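Local coordinates for protein GCN5 like acetylase + bromodomain (Cryptosporidium parvum, PDB 4LDF) that probably acetylates histone H3 to activate transcription, the piece described here being its bromodomain, a module of the kind that recognises acetyl-lysine, at residues A[22-27]-A[103-108]; A[31-36]-A[93-98]; A[52-57]-A[79-84]. All blocks are in the same frame, centred on the assembly; numbering follows the deposited sequence.

Interaction 1. Residues A[22-27]-A[103-108]; sequences LDTLSR and EAFIWP
In the four-helix bundle of the bromodomain, the first helix (14-27) meets the last (93-110) through two neighbouring residues from each: T24 and L25 on one side, F105 and I106 on the other. The short segments run nearly antiparallel, at 154°, with their axes 10.3 Å apart, and their closest CA atoms belong to L25 and I106.

L25 and I106 form the inner half of the contact. Their side chains lie about perpendicular to each other, and the L25 branch rests against the root of the isoleucine: L25 CD1 is 3.9 Å from I106 CB, with I106 CG2 alongside. Further along I106, CG1 sits 4.0 Å from L25 CB. L25 gets there because its CG is anti to the backbone N (chi1 178°).

The outer half is T24 with F105. The methyl CG2 of T24 comes within 3.9 Å of F105 CZ, approaching the ring obliquely, and is equally close to I106 CD1, 3.9 Å away. T24's first torsion separates its two branches: the methyl, anti to the backbone N, faces helix 93-110, while OG1 turns back to bond to the carbonyl of Q20 in its own helix. The backbone at L25 CA lies near the plane of the F105 ring, 4.3 Å from CE2, and H28 meets the same ring edge-to-face.

No hydrogen bond or salt bridge joins the segments, so dispersion and burial of carbon carry this contact. L25 also touches L78 of helix 71-88, I56 of helix 56-64 and L102 of helix 93-110, which places it where all four helices converge. Such pairing of the first and last helices through apolar side chains closes the up-and-down, left-handed bundle of the bromodomain fold.

Interaction 2. Residues A[31-36]-A[93-98]; sequences AWPFRK and TIYTKY
P33 sets its ring against the mouth of the gap between Y95 and Y98, two tyrosines on the same side of helix 93-110. P33 CG comes closest, 3.6 Å from Y95 CD2, at the edge of that ring, and 3.9 Å from Y98 CD2, with CB beside it. W32 takes the outer side. Its CG sits between the backbone N and the carbonyl carbon (chi1 74°), which folds the indole back so that P33 CD lies over one face. The far end, W32 CH2, reaches the edge of Y95 at 3.8 Å from OH, whereas NE1 is 4.1 Å from Y98 CE2. The five-membered ring of W32 and the Y98 ring meet obliquely, their planes at 67°. F34 goes inward, presenting its edge to the helix, with CE1 4.1 Å from Y98 CB.

W32, P33 and F34 match the WPF shelf of bromodomains, and Y95 probably takes the gatekeeper position beside the acetyl-lysine pocket; a glycerol, probably from the crystallisation liquor, lies about 3 Å from its side chain. Following helix 14-27, the shelf leans on the start of helix 93-110, while F34 extends to M81 and C85 of helix 71-88 and to A99 and L102.

Interaction 3. Residues A[52-57]-A[79-84]; sequences EPTDIQ and KRMFDN
R80 and N84, one turn apart on helix 71-88, grip the carbonyl oxygen of E52 from opposite faces of its plane. The amide of N84 is turned so that E52 O lies nearly in its plane; ND2 donates at 2.8 Å with an N-H...O angle of 158°. From the other face NH2 of R80 donates to E52 O at 3.2 Å, standing well above the carbonyl plane. A bend at chi3 (42°) swings the guanidinium round to this position. Its plane is 64° from that of the E52 carboxylate, and OE1, 3.9 Å from R80 NE, lies well out of the guanidinium plane, a long salt bridge of charges alone. Two waters brace the same join: one links N84 OD1 to E52 N, the other N84 ND2 to T54 N.

Beyond this polar end, T54 crosses M81 at about a right angle, its methyl CG2 3.7 Å from M81 CB, while OG1 bonds to E77. The sulfur of M81 continues inward, SD lying 4.0 Å from I56 CG1. D55, the N-cap of helix 56-64, also bonds through OD2 to T58 OG1.

The contact is thus polar and hydrated where E52 meets R80 and N84, and apolar where T54 and I56 meet M81. Two donors on one carbonyl fasten the end of the ZA loop directly to helix 71-88, and the positive guanidinium probably polarises that carbonyl.

How the interactions relate
The centres of the three contacts lie 11 to 13 Å apart, with interactions 2 and 3 both nested in the loop that interaction 1 closes. Interaction 1 passes to interaction 2 through a probable hydrogen bond from R35 NE to S26 O, 2.8 Å. The shelf then joins interaction 3 by probable main-chain hydrogen bonds, F34 O to I56 N at 2.9 Å and R35 O to Q57 N at 3.2 Å. I56 completes the circuit, its CD1 lying 3.8 Å from L25 CD2. Interaction 2 bears most directly on the likely acetyl-lysine pocket, with which the glycerol near Y95 is consistent; interaction 1 joins the first and last helices, interaction 3 the loop before helix 56-64 to helix 71-88.

Interaction 1. Residues A[22-27]-A[103-108]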
loop_
_atom_site.group_PDB
_atom_site.type_symbol
_atom_site.label_atom_id
_atom_site.label_comp_id
_atom_site.label_asym_id
_atom_site.label_seq_id
_atom_site.Cartn_x
_atom_site.Cartn_y
_atom_site.Cartn_z
ATOM N N LEU A 22 4.195 5.405 -3.848
ATOM C CA LEU A 22 4.508 4.311 -2.936
ATOM C C LEU A 22 5.759 4.629 -2.137
ATOM O O LEU A 22 5.780 4.373 -0.940
ATOM C CB LEU A 22 4.645 3.000 -3.693
ATOM C CG LEU A 22 3.347 2.391 -4.247
ATOM C CD1 LEU A 22 3.682 1.358 -5.309
ATOM C CD2 LEU A 22 2.496 1.750 -3.133
ATOM N N ASP A 23 6.761 5.255 -2.786
ATOM C CA ASP A 23 7.981 5.719 -2.128
ATOM C C ASP A 23 7.638 6.815 -1.117
ATOM O O ASP A 23 8.060 6.708 0.019
ATOM C CB ASP A 23 9.072 6.164 -3.128
ATOM C CG ASP A 23 10.464 6.225 -2.505
ATOM O OD1 ASP A 23 11.155 7.240 -2.698
ATOM O OD2 ASP A 23 10.841 5.266 -1.784
ATOM N N THR A 24 6.800 7.804 -1.495
ATOM C CA THR A 24 6.353 8.843 -0.557
ATOM C C THR A 24 5.671 8.191 0.651
ATOM O O THR A 24 5.993 8.531 1.799
ATOM C CB THR A 24 5.402 9.854 -1.246
ATOM O OG1 THR A 24 6.173 10.629 -2.146
ATOM C CG2 THR A 24 4.720 10.812 -0.239
ATOM N N LEU A 25 4.719 7.267 0.374
ATOM C CA LEU A 25 3.989 6.536 1.402
ATOM C C LEU A 25 4.927 5.801 2.340
ATOM O O LEU A 25 4.813 5.981 3.549
ATOM C CB LEU A 25 2.930 5.588 0.805
ATOM C CG LEU A 25 2.134 4.743 1.803
ATOM C CD1 LEU A 25 1.119 5.596 2.612
ATOM C CD2 LEU A 25 1.422 3.596 1.099
ATOM N N SER A 26 5.850 4.989 1.798
ATOM C CA SER A 26 6.812 4.198 2.586
ATOM C C SER A 26 7.730 5.023 3.479
ATOM O O SER A 26 8.088 4.552 4.556
ATOM C CB SER A 26 7.638 3.280 1.690
ATOM O OG SER A 26 8.354 4.034 0.727
ATOM N N ARG A 27 8.107 6.245 3.042
ATOM C CA ARG A 27 8.993 7.145 3.799
ATOM C C ARG A 27 8.327 7.747 5.034
ATOM O O ARG A 27 9.035 8.217 5.932
ATOM C CB ARG A 27 9.623 8.221 2.900
ATOM C CG ARG A 27 10.517 7.616 1.814
ATOM C CD ARG A 27 11.014 8.663 0.855
ATOM N NE ARG A 27 12.352 8.339 0.367
ATOM C CZ ARG A 27 13.469 8.520 1.065
ATOM N NH1 ARG A 27 14.641 8.200 0.543
ATOM N NH2 ARG A 27 13.421 9.025 2.292
ATOM N N GLU A 103 -3.661 6.443 4.900
ATOM C CA GLU A 103 -4.597 6.484 3.773
ATOM C C GLU A 103 -5.005 7.924 3.500
ATOM O O GLU A 103 -4.956 8.355 2.351
ATOM C CB GLU A 103 -5.819 5.592 4.047
ATOM C CG GLU A 103 -6.661 5.339 2.810
ATOM C CD GLU A 103 -7.897 4.497 3.044
ATOM O OE1 GLU A 103 -8.968 4.842 2.500
ATOM O OE2 GLU A 103 -7.815 3.543 3.842
ATOM N N ALA A 104 -5.317 8.691 4.569
ATOM C CA ALA A 104 -5.675 10.105 4.482
ATOM C C ALA A 104 -4.486 10.915 3.974
ATOM O O ALA A 104 -4.675 11.829 3.177
ATOM C CB ALA A 104 -6.109 10.623 5.850
ATOM N N PHE A 105 -3.260 10.564 4.411
ATOM C CA PHE A 105 -2.027 11.249 3.998
ATOM C C PHE A 105 -1.744 11.068 2.491
ATOM O O PHE A 105 -1.395 12.045 1.829
ATOM C CB PHE A 105 -0.830 10.752 4.849
ATOM C CG PHE A 105 0.550 10.997 4.282
ATOM C CD1 PHE A 105 1.184 12.224 4.455
ATOM C CD2 PHE A 105 1.237 9.987 3.606
ATOM C CE1 PHE A 105 2.461 12.452 3.926
ATOM C CE2 PHE A 105 2.523 10.205 3.107
ATOM C CZ PHE A 105 3.120 11.441 3.249
ATOM N N ILE A 106 -1.892 9.829 1.968
ATOM C CA ILE A 106 -1.577 9.480 0.567
ATOM C C ILE A 106 -2.678 9.696 -0.489
ATOM O O ILE A 106 -2.351 9.821 -1.678
ATOM C CB ILE A 106 -0.901 8.078 0.452
ATOM C CG1 ILE A 106 0.085 7.983 -0.749
ATOM C CG2 ILE A 106 -1.936 6.951 0.423
ATOM C CD1 ILE A 106 1.341 8.915 -0.691
ATOM N N TRP A 107 -3.958 9.727 -0.068
ATOM C CA TRP A 107 -5.108 9.926 -0.972
ATOM C C TRP A 107 -4.994 11.191 -1.846
ATOM O O TRP A 107 -5.263 11.065 -3.043
ATOM C CB TRP A 107 -6.471 9.772 -0.267
ATOM C CG TRP A 107 -7.322 8.672 -0.849
ATOM C CD1 TRP A 107 -8.559 8.802 -1.419
ATOM C CD2 TRP A 107 -7.003 7.268 -0.903
ATOM N NE1 TRP A 107 -9.005 7.582 -1.868
ATOM C CE2 TRP A 107 -8.081 6.618 -1.546
ATOM C CE3 TRP A 107 -5.879 6.502 -0.519
ATOM C CZ2 TRP A 107 -8.071 5.237 -1.815
ATOM C CZ3 TRP A 107 -5.902 5.132 -0.730
ATOM C CH2 TRP A 107 -6.986 4.515 -1.375
ATOM N N PRO A 108 -4.545 12.375 -1.334
ATOM C CA PRO A 108 -4.349 13.534 -2.232
ATOM C C PRO A 108 -3.397 13.234 -3.405
ATOM O O PRO A 108 -3.696 13.636 -4.526
ATOM C CB PRO A 108 -3.729 14.595 -1.313
ATOM C CG PRO A 108 -4.191 14.250 0.036
ATOM C CD PRO A 108 -4.221 12.744 0.062
#

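Interaction 2. Residues A[31-36]-A[93-98]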
loop_
_atom_site.group_PDB
_atom_site.type_symbol
_atom_site.label_atom_id
_atom_site.label_comp_id
_atom_site.label_asym_id
_atom_site.label_seq_id
_atom_site.Cartn_x
_atom_site.Cartn_y
_atom_site.Cartn_z
ATOM N N ALA A 31 4.630 4.118 8.255
ATOM C CA ALA A 31 4.437 3.202 7.133
ATOM C C ALA A 31 5.186 1.893 7.333
ATOM O O ALA A 31 4.970 0.937 6.575
ATOM C CB ALA A 31 4.887 3.865 5.847
ATOM N N TRP A 32 6.062 1.841 8.348
ATOM C CA TRP A 32 6.862 0.661 8.645
ATOM C C TRP A 32 6.101 -0.702 8.666
ATOM O O TRP A 32 6.645 -1.636 8.077
ATOM C CB TRP A 32 7.803 0.874 9.837
ATOM C CG TRP A 32 7.130 0.876 11.175
ATOM C CD1 TRP A 32 6.716 1.964 11.890
ATOM C CD2 TRP A 32 6.754 -0.281 11.943
ATOM N NE1 TRP A 32 6.119 1.557 13.065
ATOM C CE2 TRP A 32 6.089 0.182 13.099
ATOM C CE3 TRP A 32 6.957 -1.667 11.785
ATOM C CZ2 TRP A 32 5.592 -0.694 14.077
ATOM C CZ3 TRP A 32 6.430 -2.532 12.731
ATOM C CH2 TRP A 32 5.769 -2.045 13.869
ATOM N N PRO A 33 4.860 -0.856 9.226
ATOM C CA PRO A 33 4.204 -2.182 9.188
ATOM C C PRO A 33 3.701 -2.595 7.806
ATOM O O PRO A 33 3.177 -3.708 7.661
ATOM C CB PRO A 33 2.995 -2.009 10.131
ATOM C CG PRO A 33 3.190 -0.760 10.839
ATOM C CD PRO A 33 4.014 0.105 9.965
ATOM N N PHE A 34 3.819 -1.698 6.801
ATOM C CA PHE A 34 3.307 -1.941 5.450
ATOM C C PHE A 34 4.420 -2.067 4.398
ATOM O O PHE A 34 4.115 -2.353 3.245
ATOM C CB PHE A 34 2.323 -0.812 5.051
ATOM C CG PHE A 34 1.250 -0.482 6.078
ATOM C CD1 PHE A 34 1.474 0.476 7.060
ATOM C CD2 PHE A 34 0.008 -1.113 6.040
ATOM C CE1 PHE A 34 0.515 0.729 8.047
ATOM C CE2 PHE A 34 -0.982 -0.806 6.983
ATOM C CZ PHE A 34 -0.723 0.112 7.983
ATOM N N ARG A 35 5.694 -1.824 4.774
ATOM C CA ARG A 35 6.803 -1.855 3.816
ATOM C C ARG A 35 7.071 -3.202 3.201
ATOM O O ARG A 35 7.449 -3.263 2.036
ATOM C CB ARG A 35 8.100 -1.261 4.413
ATOM C CG ARG A 35 8.010 0.231 4.627
ATOM C CD ARG A 35 9.262 0.800 5.229
ATOM N NE ARG A 35 9.012 2.162 5.681
ATOM C CZ ARG A 35 9.507 2.689 6.792
ATOM N NH1 ARG A 35 9.190 3.924 7.142
ATOM N NH2 ARG A 35 10.315 1.976 7.572
ATOM N N LYS A 36 6.865 -4.290 3.964
ATOM C CA LYS A 36 7.139 -5.639 3.475
ATOM C C LYS A 36 6.005 -6.596 3.832
ATOM O O LYS A 36 5.199 -6.231 4.681
ATOM C CB LYS A 36 8.459 -6.126 4.102
ATOM N N THR A 93 -6.045 -1.525 17.639
ATOM C CA THR A 93 -4.577 -1.503 17.737
ATOM C C THR A 93 -3.978 -0.230 17.118
ATOM O O THR A 93 -4.695 0.572 16.515
ATOM C CB THR A 93 -3.892 -2.803 17.194
ATOM O OG1 THR A 93 -3.762 -2.728 15.765
ATOM C CG2 THR A 93 -4.594 -4.097 17.630
ATOM N N ILE A 94 -2.649 -0.073 17.241
ATOM C CA ILE A 94 -1.887 1.029 16.654
ATOM C C ILE A 94 -1.913 0.959 15.119
ATOM O O ILE A 94 -1.841 1.990 14.469
ATOM C CB ILE A 94 -0.430 1.057 17.187
ATOM C CG1 ILE A 94 0.301 -0.292 16.925
ATOM C CG2 ILE A 94 -0.417 1.457 18.659
ATOM C CD1 ILE A 94 1.791 -0.286 16.977
ATOM N N TYR A 95 -2.000 -0.269 14.556
ATOM C CA TYR A 95 -2.021 -0.507 13.120
ATOM C C TYR A 95 -3.250 0.061 12.426
ATOM O O TYR A 95 -3.135 0.474 11.273
ATOM C CB TYR A 95 -1.810 -1.995 12.803
ATOM C CG TYR A 95 -0.567 -2.560 13.449
ATOM C CD1 TYR A 95 -0.655 -3.508 14.464
ATOM C CD2 TYR A 95 0.703 -2.091 13.100
ATOM C CE1 TYR A 95 0.488 -3.993 15.105
ATOM C CE2 TYR A 95 1.851 -2.569 13.731
ATOM C CZ TYR A 95 1.738 -3.523 14.732
ATOM O OH TYR A 95 2.865 -4.024 15.334
ATOM N N THR A 96 -4.413 0.118 13.117
ATOM C CA THR A 96 -5.619 0.711 12.520
ATOM C C THR A 96 -5.421 2.227 12.479
ATOM O O THR A 96 -5.829 2.872 11.511
ATOM C CB THR A 96 -6.892 0.306 13.285
ATOM O OG1 THR A 96 -7.125 -1.085 13.064
ATOM C CG2 THR A 96 -8.136 1.136 12.874
ATOM N N LYS A 97 -4.805 2.779 13.536
ATOM C CA LYS A 97 -4.519 4.205 13.652
ATOM C C LYS A 97 -3.552 4.635 12.541
ATOM O O LYS A 97 -3.773 5.673 11.911
ATOM C CB LYS A 97 -3.935 4.511 15.050
ATOM C CG LYS A 97 -4.147 5.948 15.502
ATOM N N TYR A 98 -2.506 3.816 12.275
ATOM C CA TYR A 98 -1.547 4.114 11.217
ATOM C C TYR A 98 -2.255 4.021 9.859
ATOM O O TYR A 98 -2.138 4.944 9.056
ATOM C CB TYR A 98 -0.341 3.160 11.239
ATOM C CG TYR A 98 0.532 3.162 12.478
ATOM C CD1 TYR A 98 0.618 4.286 13.298
ATOM C CD2 TYR A 98 1.333 2.067 12.788
ATOM C CE1 TYR A 98 1.439 4.296 14.430
ATOM C CE2 TYR A 98 2.174 2.073 13.903
ATOM C CZ TYR A 98 2.233 3.196 14.715
ATOM O OH TYR A 98 3.038 3.198 15.829
#

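Interaction 3. Residues A[52-57]-A[79-84]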
loop_
_atom_site.group_PDB
_atom_site.type_symbol
_atom_site.label_atom_id
_atom_site.label_comp_id
_atom_site.label_asym_id
_atom_site.label_seq_id
_atom_site.Cartn_x
_atom_site.Cartn_y
_atom_site.Cartn_z
ATOM N N GLU A 52 -5.991 -12.125 0.408
ATOM C CA GLU A 52 -5.493 -11.300 -0.694
ATOM C C GLU A 52 -4.511 -10.290 -0.077
ATOM O O GLU A 52 -4.799 -9.086 -0.032
ATOM C CB GLU A 52 -6.661 -10.603 -1.436
ATOM C CG GLU A 52 -7.544 -11.548 -2.241
ATOM C CD GLU A 52 -8.897 -11.025 -2.700
ATOM O OE1 GLU A 52 -8.989 -9.857 -3.148
ATOM O OE2 GLU A 52 -9.865 -11.817 -2.656
ATOM N N PRO A 53 -3.366 -10.754 0.485
ATOM C CA PRO A 53 -2.433 -9.793 1.082
ATOM C C PRO A 53 -1.707 -8.969 0.021
ATOM O O PRO A 53 -1.633 -9.364 -1.149
ATOM C CB PRO A 53 -1.461 -10.687 1.865
ATOM C CG PRO A 53 -1.433 -11.951 1.113
ATOM C CD PRO A 53 -2.820 -12.131 0.549
ATOM N N THR A 54 -1.187 -7.820 0.446
ATOM C CA THR A 54 -0.369 -6.920 -0.344
ATOM C C THR A 54 0.445 -6.072 0.613
ATOM O O THR A 54 0.174 -6.067 1.816
ATOM C CB THR A 54 -1.182 -6.147 -1.416
ATOM O OG1 THR A 54 -0.251 -5.538 -2.318
ATOM C CG2 THR A 54 -2.104 -5.090 -0.819
ATOM N N ASP A 55 1.429 -5.346 0.079
ATOM C CA ASP A 55 2.352 -4.504 0.840
ATOM C C ASP A 55 3.058 -3.560 -0.133
ATOM O O ASP A 55 2.916 -3.706 -1.356
ATOM C CB ASP A 55 3.389 -5.378 1.585
ATOM C CG ASP A 55 4.181 -6.274 0.638
ATOM O OD1 ASP A 55 5.282 -5.873 0.234
ATOM O OD2 ASP A 55 3.674 -7.363 0.283
ATOM N N ILE A 56 3.820 -2.599 0.410
ATOM C CA ILE A 56 4.524 -1.593 -0.405
ATOM C C ILE A 56 5.565 -2.172 -1.364
ATOM O O ILE A 56 5.634 -1.718 -2.509
ATOM C CB ILE A 56 5.033 -0.403 0.445
ATOM C CG1 ILE A 56 3.828 0.326 1.103
ATOM C CG2 ILE A 56 5.894 0.593 -0.411
ATOM C CD1 ILE A 56 4.153 1.246 2.311
ATOM N N GLN A 57 6.342 -3.186 -0.917
ATOM C CA GLN A 57 7.393 -3.820 -1.709
ATOM C C GLN A 57 6.769 -4.554 -2.907
ATOM O O GLN A 57 7.291 -4.446 -4.020
ATOM C CB GLN A 57 8.230 -4.758 -0.802
ATOM C CG GLN A 57 9.377 -5.506 -1.461
ATOM C CD GLN A 57 9.964 -6.522 -0.497
ATOM O OE1 GLN A 57 9.577 -7.699 -0.474
ATOM N NE2 GLN A 57 10.863 -6.072 0.367
ATOM N N LYS A 79 -5.965 0.459 -1.570
ATOM C CA LYS A 79 -7.072 0.509 -0.600
ATOM C C LYS A 79 -7.131 -0.800 0.186
ATOM O O LYS A 79 -7.277 -0.762 1.408
ATOM C CB LYS A 79 -8.436 0.784 -1.260
ATOM C CG LYS A 79 -9.479 1.172 -0.221
ATOM C CD LYS A 79 -10.887 1.081 -0.728
ATOM C CE LYS A 79 -11.855 1.624 0.301
ATOM N NZ LYS A 79 -12.170 0.627 1.368
ATOM N N ARG A 80 -7.016 -1.948 -0.525
ATOM C CA ARG A 80 -6.978 -3.302 0.029
ATOM C C ARG A 80 -5.844 -3.425 1.065
ATOM O O ARG A 80 -6.054 -4.039 2.107
ATOM C CB ARG A 80 -6.826 -4.351 -1.103
ATOM C CG ARG A 80 -6.585 -5.801 -0.597
ATOM C CD ARG A 80 -7.032 -6.910 -1.546
ATOM N NE ARG A 80 -6.697 -6.657 -2.952
ATOM C CZ ARG A 80 -5.523 -6.921 -3.517
ATOM N NH1 ARG A 80 -5.329 -6.669 -4.803
ATOM N NH2 ARG A 80 -4.532 -7.439 -2.799
ATOM N N MET A 81 -4.662 -2.797 0.815
ATOM C CA MET A 81 -3.590 -2.845 1.819
ATOM C C MET A 81 -4.092 -2.290 3.184
ATOM O O MET A 81 -3.859 -2.913 4.224
ATOM C CB MET A 81 -2.351 -2.065 1.357
ATOM C CG MET A 81 -1.139 -2.327 2.236
ATOM S SD MET A 81 0.274 -1.292 1.840
ATOM C CE MET A 81 -0.333 0.346 2.443
ATOM N N PHE A 82 -4.768 -1.142 3.164
ATOM C CA PHE A 82 -5.290 -0.511 4.395
ATOM C C PHE A 82 -6.483 -1.280 5.000
ATOM O O PHE A 82 -6.562 -1.446 6.226
ATOM C CB PHE A 82 -5.612 0.961 4.145
ATOM C CG PHE A 82 -4.387 1.795 3.832
ATOM C CD1 PHE A 82 -3.375 1.959 4.779
ATOM C CD2 PHE A 82 -4.278 2.473 2.622
ATOM C CE1 PHE A 82 -2.246 2.736 4.495
ATOM C CE2 PHE A 82 -3.175 3.288 2.358
ATOM C CZ PHE A 82 -2.169 3.416 3.296
ATOM N N ASP A 83 -7.351 -1.818 4.123
ATOM C CA ASP A 83 -8.507 -2.618 4.497
ATOM C C ASP A 83 -8.098 -3.918 5.194
ATOM O O ASP A 83 -8.675 -4.240 6.234
ATOM C CB ASP A 83 -9.423 -2.880 3.283
ATOM C CG ASP A 83 -10.295 -1.696 2.883
ATOM O OD1 ASP A 83 -10.474 -0.771 3.715
ATOM O OD2 ASP A 83 -10.830 -1.708 1.761
ATOM N N ASN A 84 -7.081 -4.622 4.654
ATOM C CA ASN A 84 -6.499 -5.863 5.210
ATOM C C ASN A 84 -5.999 -5.625 6.620
ATOM O O ASN A 84 -6.313 -6.418 7.498
ATOM C CB ASN A 84 -5.327 -6.381 4.345
ATOM C CG ASN A 84 -5.729 -7.051 3.059
ATOM O OD1 ASN A 84 -6.897 -7.344 2.823
ATOM N ND2 ASN A 84 -4.755 -7.342 2.211
HETATM O O HOH W 1 -7.496 -9.706 1.686
HETATM O O HOH W 2 -2.171 -7.262 3.464
#